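Long-range contacts in endo-1,4-beta-mannanase (Eisenia fetida, PDB 5Y6T), which probably hydrolyses internal beta-1,4-mannosidic linkages of mannans, as a glycoside hydrolase of family GH5: residues G26-W31 with S65-V70; E297-G302 with N334-A339. One frame throughout, in Å; residues are numbered along the deposited sequence.

Contact 1 (G26-W31 with S65-V70); sequences GMNIAW and SLRIWV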
loop_
_atom_site.group_PDB
_atom_site.type_symbol
_atom_site.label_atom_id
_atom_site.label_comp_id
_atom_site.label_asym_id
_atom_site.label_seq_id
_atom_site.Cartn_x
_atom_site.Cartn_y
_atom_site.Cartn_z
ATOM N N GLY A 26 8.337 9.519 0.700
ATOM C CA GLY A 26 7.315 10.185 -0.055
ATOM C C GLY A 26 6.021 10.339 0.686
ATOM O O GLY A 26 6.019 10.409 1.903
ATOM N N MET A 27 4.950 10.540 -0.057
ATOM C CA MET A 27 3.628 10.751 0.547
ATOM C C MET A 27 2.611 9.822 -0.027
ATOM O O MET A 27 2.650 9.499 -1.228
ATOM C CB MET A 27 3.144 12.212 0.294
ATOM C CG MET A 27 4.104 13.264 0.788
ATOM S SD MET A 27 3.285 14.900 0.626
ATOM C CE MET A 27 4.678 16.013 0.751
ATOM N N ASN A 28 1.660 9.448 0.821
ATOM C CA ASN A 28 0.421 8.980 0.327
ATOM C C ASN A 28 -0.264 10.171 -0.339
ATOM O O ASN A 28 -0.276 11.255 0.256
ATOM C CB ASN A 28 -0.480 8.499 1.451
ATOM C CG ASN A 28 -0.040 7.204 2.051
ATOM O OD1 ASN A 28 -0.512 6.160 1.640
ATOM N ND2 ASN A 28 0.794 7.279 3.086
ATOM N N ILE A 29 -0.825 9.962 -1.517
ATOM C CA ILE A 29 -1.630 11.065 -2.176
ATOM C C ILE A 29 -2.839 11.416 -1.271
ATOM O O ILE A 29 -2.988 12.599 -0.962
ATOM C CB ILE A 29 -1.932 10.867 -3.652
ATOM C CG1 ILE A 29 -0.626 10.630 -4.398
ATOM C CG2 ILE A 29 -2.672 12.048 -4.247
ATOM C CD1 ILE A 29 0.442 11.650 -4.142
ATOM N N ALA A 30 -3.651 10.476 -0.808
ATOM C CA ALA A 30 -3.853 9.127 -1.382
ATOM C C ALA A 30 -4.837 9.121 -2.570
ATOM O O ALA A 30 -4.982 8.125 -3.283
ATOM C CB ALA A 30 -4.302 8.167 -0.338
ATOM N N TRP A 31 -5.453 10.260 -2.804
ATOM C CA TRP A 31 -6.385 10.495 -3.884
ATOM C C TRP A 31 -6.517 11.982 -4.133
ATOM O O TRP A 31 -6.040 12.768 -3.364
ATOM C CB TRP A 31 -7.788 9.973 -3.610
ATOM C CG TRP A 31 -8.416 10.559 -2.340
ATOM C CD1 TRP A 31 -9.042 11.763 -2.201
ATOM C CD2 TRP A 31 -8.350 9.985 -1.049
ATOM N NE1 TRP A 31 -9.429 11.934 -0.891
ATOM C CE2 TRP A 31 -9.002 10.864 -0.153
ATOM C CE3 TRP A 31 -7.770 8.808 -0.540
ATOM C CZ2 TRP A 31 -9.175 10.558 1.232
ATOM C CZ3 TRP A 31 -7.934 8.516 0.828
ATOM C CH2 TRP A 31 -8.578 9.397 1.698
ATOM N N SER A 65 8.853 8.903 -4.109
ATOM C CA SER A 65 7.813 7.923 -4.218
ATOM C C SER A 65 6.511 8.461 -3.728
ATOM O O SER A 65 6.429 9.487 -3.040
ATOM C CB SER A 65 8.228 6.651 -3.466
ATOM O OG SER A 65 8.548 6.970 -2.116
ATOM N N LEU A 66 5.461 7.694 -4.038
ATOM C CA LEU A 66 4.122 8.018 -3.633
ATOM C C LEU A 66 3.244 6.782 -3.594
ATOM O O LEU A 66 3.481 5.830 -4.317
ATOM C CB LEU A 66 3.507 9.140 -4.516
ATOM C CG LEU A 66 3.150 8.835 -5.957
ATOM C CD1 LEU A 66 1.807 8.109 -6.141
ATOM C CD2 LEU A 66 3.246 10.078 -6.761
ATOM N N ARG A 67 2.197 6.843 -2.794
ATOM C CA ARG A 67 1.185 5.795 -2.714
ATOM C C ARG A 67 -0.163 6.377 -3.075
ATOM O O ARG A 67 -0.570 7.391 -2.536
ATOM C CB ARG A 67 1.154 5.207 -1.291
ATOM C CG ARG A 67 0.157 4.067 -1.051
ATOM C CD ARG A 67 0.542 3.409 0.283
ATOM N NE ARG A 67 -0.373 2.355 0.720
ATOM C CZ ARG A 67 -1.329 2.515 1.634
ATOM N NH1 ARG A 67 -1.666 3.721 2.132
ATOM N NH2 ARG A 67 -2.022 1.434 2.008
ATOM N N ILE A 68 -0.857 5.734 -3.987
ATOM C CA ILE A 68 -2.110 6.249 -4.517
ATOM C C ILE A 68 -3.142 5.127 -4.630
ATOM O O ILE A 68 -2.829 3.943 -4.922
ATOM C CB ILE A 68 -1.898 6.908 -5.907
ATOM C CG1 ILE A 68 -3.192 7.655 -6.317
ATOM C CG2 ILE A 68 -1.413 5.924 -6.981
ATOM C CD1 ILE A 68 -2.939 8.753 -7.331
ATOM N N TRP A 69 -4.389 5.480 -4.418
ATOM C CA TRP A 69 -5.469 4.493 -4.322
ATOM C C TRP A 69 -6.378 4.571 -5.528
ATOM O O TRP A 69 -6.644 5.680 -6.039
ATOM C CB TRP A 69 -6.297 4.739 -3.093
ATOM C CG TRP A 69 -5.636 4.627 -1.753
ATOM C CD1 TRP A 69 -4.302 4.454 -1.472
ATOM C CD2 TRP A 69 -6.299 4.679 -0.497
ATOM N NE1 TRP A 69 -4.102 4.451 -0.088
ATOM C CE2 TRP A 69 -5.317 4.578 0.519
ATOM C CE3 TRP A 69 -7.637 4.841 -0.106
ATOM C CZ2 TRP A 69 -5.645 4.610 1.889
ATOM C CZ3 TRP A 69 -7.944 4.853 1.240
ATOM C CH2 TRP A 69 -6.961 4.745 2.220
ATOM N N VAL A 70 -6.938 3.426 -5.895
ATOM C CA VAL A 70 -7.740 3.350 -7.140
ATOM C C VAL A 70 -9.176 2.964 -6.857
ATOM O O VAL A 70 -10.021 3.877 -6.812
ATOM C CB VAL A 70 -7.094 2.422 -8.196
ATOM C CG1 VAL A 70 -7.881 2.402 -9.499
ATOM C CG2 VAL A 70 -5.615 2.797 -8.443
#

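Contact 2 (E297-G302 with N334-A339); sequences EFSQSG and NADSFA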
loop_
_atom_site.group_PDB
_atom_site.type_symbol
_atom_site.label_atom_id
_atom_site.label_comp_id
_atom_site.label_asym_id
_atom_site.label_seq_id
_atom_site.Cartn_x
_atom_site.Cartn_y
_atom_site.Cartn_z
ATOM N N GLU A 297 2.158 4.627 6.349
ATOM C CA GLU A 297 1.405 5.806 6.747
ATOM C C GLU A 297 1.809 6.208 8.181
ATOM O O GLU A 297 2.005 5.361 9.045
ATOM C CB GLU A 297 -0.077 5.544 6.822
ATOM C CG GLU A 297 -0.819 5.175 5.536
ATOM C CD GLU A 297 -2.331 5.018 5.694
ATOM O OE1 GLU A 297 -2.882 5.509 6.767
ATOM O OE2 GLU A 297 -2.986 4.417 4.769
ATOM N N PHE A 298 1.836 7.511 8.394
ATOM C CA PHE A 298 1.979 8.159 9.711
ATOM C C PHE A 298 1.784 9.629 9.464
ATOM O O PHE A 298 1.804 10.093 8.335
ATOM C CB PHE A 298 3.375 7.948 10.311
ATOM C CG PHE A 298 4.490 8.412 9.441
ATOM C CD1 PHE A 298 4.988 7.653 8.368
ATOM C CD2 PHE A 298 4.980 9.687 9.560
ATOM C CE1 PHE A 298 6.012 8.128 7.563
ATOM C CE2 PHE A 298 5.952 10.174 8.722
ATOM C CZ PHE A 298 6.452 9.433 7.703
ATOM N N SER A 299 1.655 10.415 10.541
ATOM C CA SER A 299 1.570 11.854 10.322
ATOM C C SER A 299 1.947 12.520 11.646
ATOM O O SER A 299 1.938 11.875 12.710
ATOM C CB SER A 299 0.181 12.259 9.900
ATOM O OG SER A 299 -0.763 12.084 10.923
ATOM N N GLN A 300 2.344 13.785 11.548
ATOM C CA GLN A 300 2.653 14.558 12.707
ATOM C C GLN A 300 1.357 14.791 13.523
ATOM O O GLN A 300 1.307 14.637 14.771
ATOM C CB GLN A 300 3.339 15.869 12.274
ATOM C CG GLN A 300 3.790 16.730 13.482
ATOM C CD GLN A 300 4.438 17.981 12.965
ATOM O OE1 GLN A 300 5.575 17.936 12.501
ATOM N NE2 GLN A 300 3.735 19.083 13.002
ATOM N N SER A 301 0.322 15.194 12.812
ATOM C CA SER A 301 -0.992 15.427 13.441
ATOM C C SER A 301 -1.547 14.170 14.079
ATOM O O SER A 301 -2.279 14.233 15.076
ATOM C CB SER A 301 -2.039 16.015 12.496
ATOM O OG SER A 301 -2.194 15.278 11.307
ATOM N N GLY A 302 -1.241 13.031 13.459
ATOM C CA GLY A 302 -1.658 11.762 14.016
ATOM C C GLY A 302 -0.613 11.092 14.827
ATOM O O GLY A 302 -0.634 9.859 14.986
ATOM N N ASN A 334 -6.272 13.118 10.877
ATOM C CA ASN A 334 -4.904 12.683 10.932
ATOM C C ASN A 334 -4.073 12.969 9.670
ATOM O O ASN A 334 -2.986 12.450 9.544
ATOM C CB ASN A 334 -4.822 11.267 11.350
ATOM C CG ASN A 334 -5.075 11.085 12.847
ATOM O OD1 ASN A 334 -5.119 12.061 13.661
ATOM N ND2 ASN A 334 -5.142 9.845 13.234
ATOM N N ALA A 335 -4.540 13.845 8.796
ATOM C CA ALA A 335 -3.742 14.279 7.708
ATOM C C ALA A 335 -2.995 15.560 8.076
ATOM O O ALA A 335 -3.598 16.541 8.576
ATOM C CB ALA A 335 -4.603 14.477 6.476
ATOM N N ASP A 336 -1.699 15.565 7.812
ATOM C CA ASP A 336 -0.925 16.786 7.796
ATOM C C ASP A 336 -1.144 17.618 6.563
ATOM O O ASP A 336 -1.590 17.128 5.512
ATOM C CB ASP A 336 0.567 16.396 7.878
ATOM C CG ASP A 336 0.956 15.836 9.204
ATOM O OD1 ASP A 336 0.234 16.045 10.251
ATOM O OD2 ASP A 336 2.024 15.164 9.233
ATOM N N SER A 337 -0.781 18.879 6.620
ATOM C CA SER A 337 -0.673 19.659 5.418
ATOM C C SER A 337 0.463 19.134 4.507
ATOM O O SER A 337 1.426 18.508 4.997
ATOM C CB SER A 337 -0.407 21.147 5.760
ATOM O OG SER A 337 0.905 21.294 6.251
ATOM N N PHE A 338 0.370 19.420 3.213
ATOM C CA PHE A 338 1.459 19.107 2.277
ATOM C C PHE A 338 2.764 19.757 2.803
ATOM O O PHE A 338 3.849 19.147 2.806
ATOM C CB PHE A 338 1.140 19.590 0.878
ATOM C CG PHE A 338 2.114 19.133 -0.117
ATOM C CD1 PHE A 338 3.318 19.830 -0.306
ATOM C CD2 PHE A 338 1.878 18.002 -0.868
ATOM C CE1 PHE A 338 4.262 19.371 -1.261
ATOM C CE2 PHE A 338 2.804 17.570 -1.806
ATOM C CZ PHE A 338 4.002 18.238 -1.979
ATOM N N ALA A 339 2.660 21.035 3.228
ATOM C CA ALA A 339 3.861 21.791 3.666
ATOM C C ALA A 339 4.576 21.102 4.839
ATOM O O ALA A 339 5.794 21.033 4.901
ATOM C CB ALA A 339 3.491 23.219 4.065
#

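Contact 1 (G26-W31 with S65-V70)
With chi1 at -179°, Arg67 swings CG to the side opposite its backbone N and stays extended out to NE, while Asn28 turns CG beside its own N (chi1 -73°). The two side chains run side by side, pointing the same way. They stand on neighbouring parallel strands of the GH5 (beta/alpha)8 barrel, joined by a beta-alpha-beta crossover through helix 42-60. Arg67 NH1 donates to Asn28 OD1 at 2.7 Å. The acceptor lies in the guanidinium plane, although the amide stands almost perpendicular to that plane. NH1 also forms a salt bridge to Glu297, and NH2 one to Glu163, so the rotation of the group is fixed. Asn28 ND2 is bonded to the backbone oxygens of Gly296 and Ser325.

Arg67 N donates to Met27 O at 3.1 Å, and Ile29 N gives a nearly straight bond to Arg67 O at 2.8 Å. On the face turned to helix 42-60, Ile29 CG1 meets Leu66 CD1 at 3.9 Å. The peptide bond between Ile29 and Ala30 is cis. Ala30 O accepts from Trp69 N at 2.9 Å.

The Ala30 methyl and the CZ3 corner of Trp31 lie over one face of the Trp69 indole. The two six-membered rings are inclined at 55°, with Trp31 CZ3 3.7 Å from Trp69 CZ3. Trp69 NE1 lies over one face of the Arg67 guanidinium, 3.4 Å above its plane. Trp69 is near a bound Tris molecule, consistent with this end of the barrel lining the substrate cleft. Without the indole, as with an alanine here, the Ala30 methyl and the Trp31 ring would probably lose their aromatic partner, and that guanidinium face its cover. Ala30 CB sits 3.7 Å from the centroid of the Trp69 five-membered ring, nearly on its normal, as a CH-pi contact.

Contact 2 (E297-G302 with N334-A339)
An ST motif shapes the loop that follows barrel strand 293-297, and this loop meets the segment leading into helix 338-348. Ser299 is the serine of the motif. Its OG accepts from Gly302 N at 2.7 Å, within the loop, and donates to Asn334 O at 2.6 Å, across the contact. One hydroxyl thus holds the turn and ties it to the second segment. The donor approaches Asn334 O from outside the carbonyl plane, tilted by 29°.

Asp336 receives the next part of the loop. Its CG is set beside its own backbone N (chi1 -69°), and the carboxylate reaches two successive backbone N-H groups. Gln300 N donates to OD2 of Asp336 at 2.7 Å, and Ser301 N donates to OD1 of Asp336, also at 2.7 Å. Both oxygens use their syn lone pairs, so the fork of the carboxylate faces the backbone of the loop and its rotation is fixed. These N-H dipoles probably help to stabilise the negative charge of this buried side chain.

Asn334 lies along Gly302, its OD1 3.5 Å from Gly302 CA. Gly302 has no side chain, and its CA comes close to Asn334. Gln300 OE1 accepts from Ile308 N at the start of helix 308-317. Ser337 caps the helix that follows, through Thr340 N. Asp336 OD1 takes a second bond, from Ser301 OG at 2.8 Å, and this hydroxyl comes from above the carboxylate plane, 38° out of it.

Overall arrangement
From the N terminus, strand 20-28 comes first, and contact 1 closes the loop through helix 42-60 when strand 65-72 pairs beside it. The chain then runs round the barrel to strand 293-297. Contact 2 closes a second loop there, around helix 308-317 and strand 322-325. The two are in series and neither encloses the other. Strand 322-325 pairs with strand 20-28, on the side away from 65-72. The contacts meet through the Arg67-Glu297 pair, and where Met27 CE packs on Phe338 CE2 at 3.5 Å. Contact 1 thus joins the first two barrel strands, and contact 2 joins the loops after the last two.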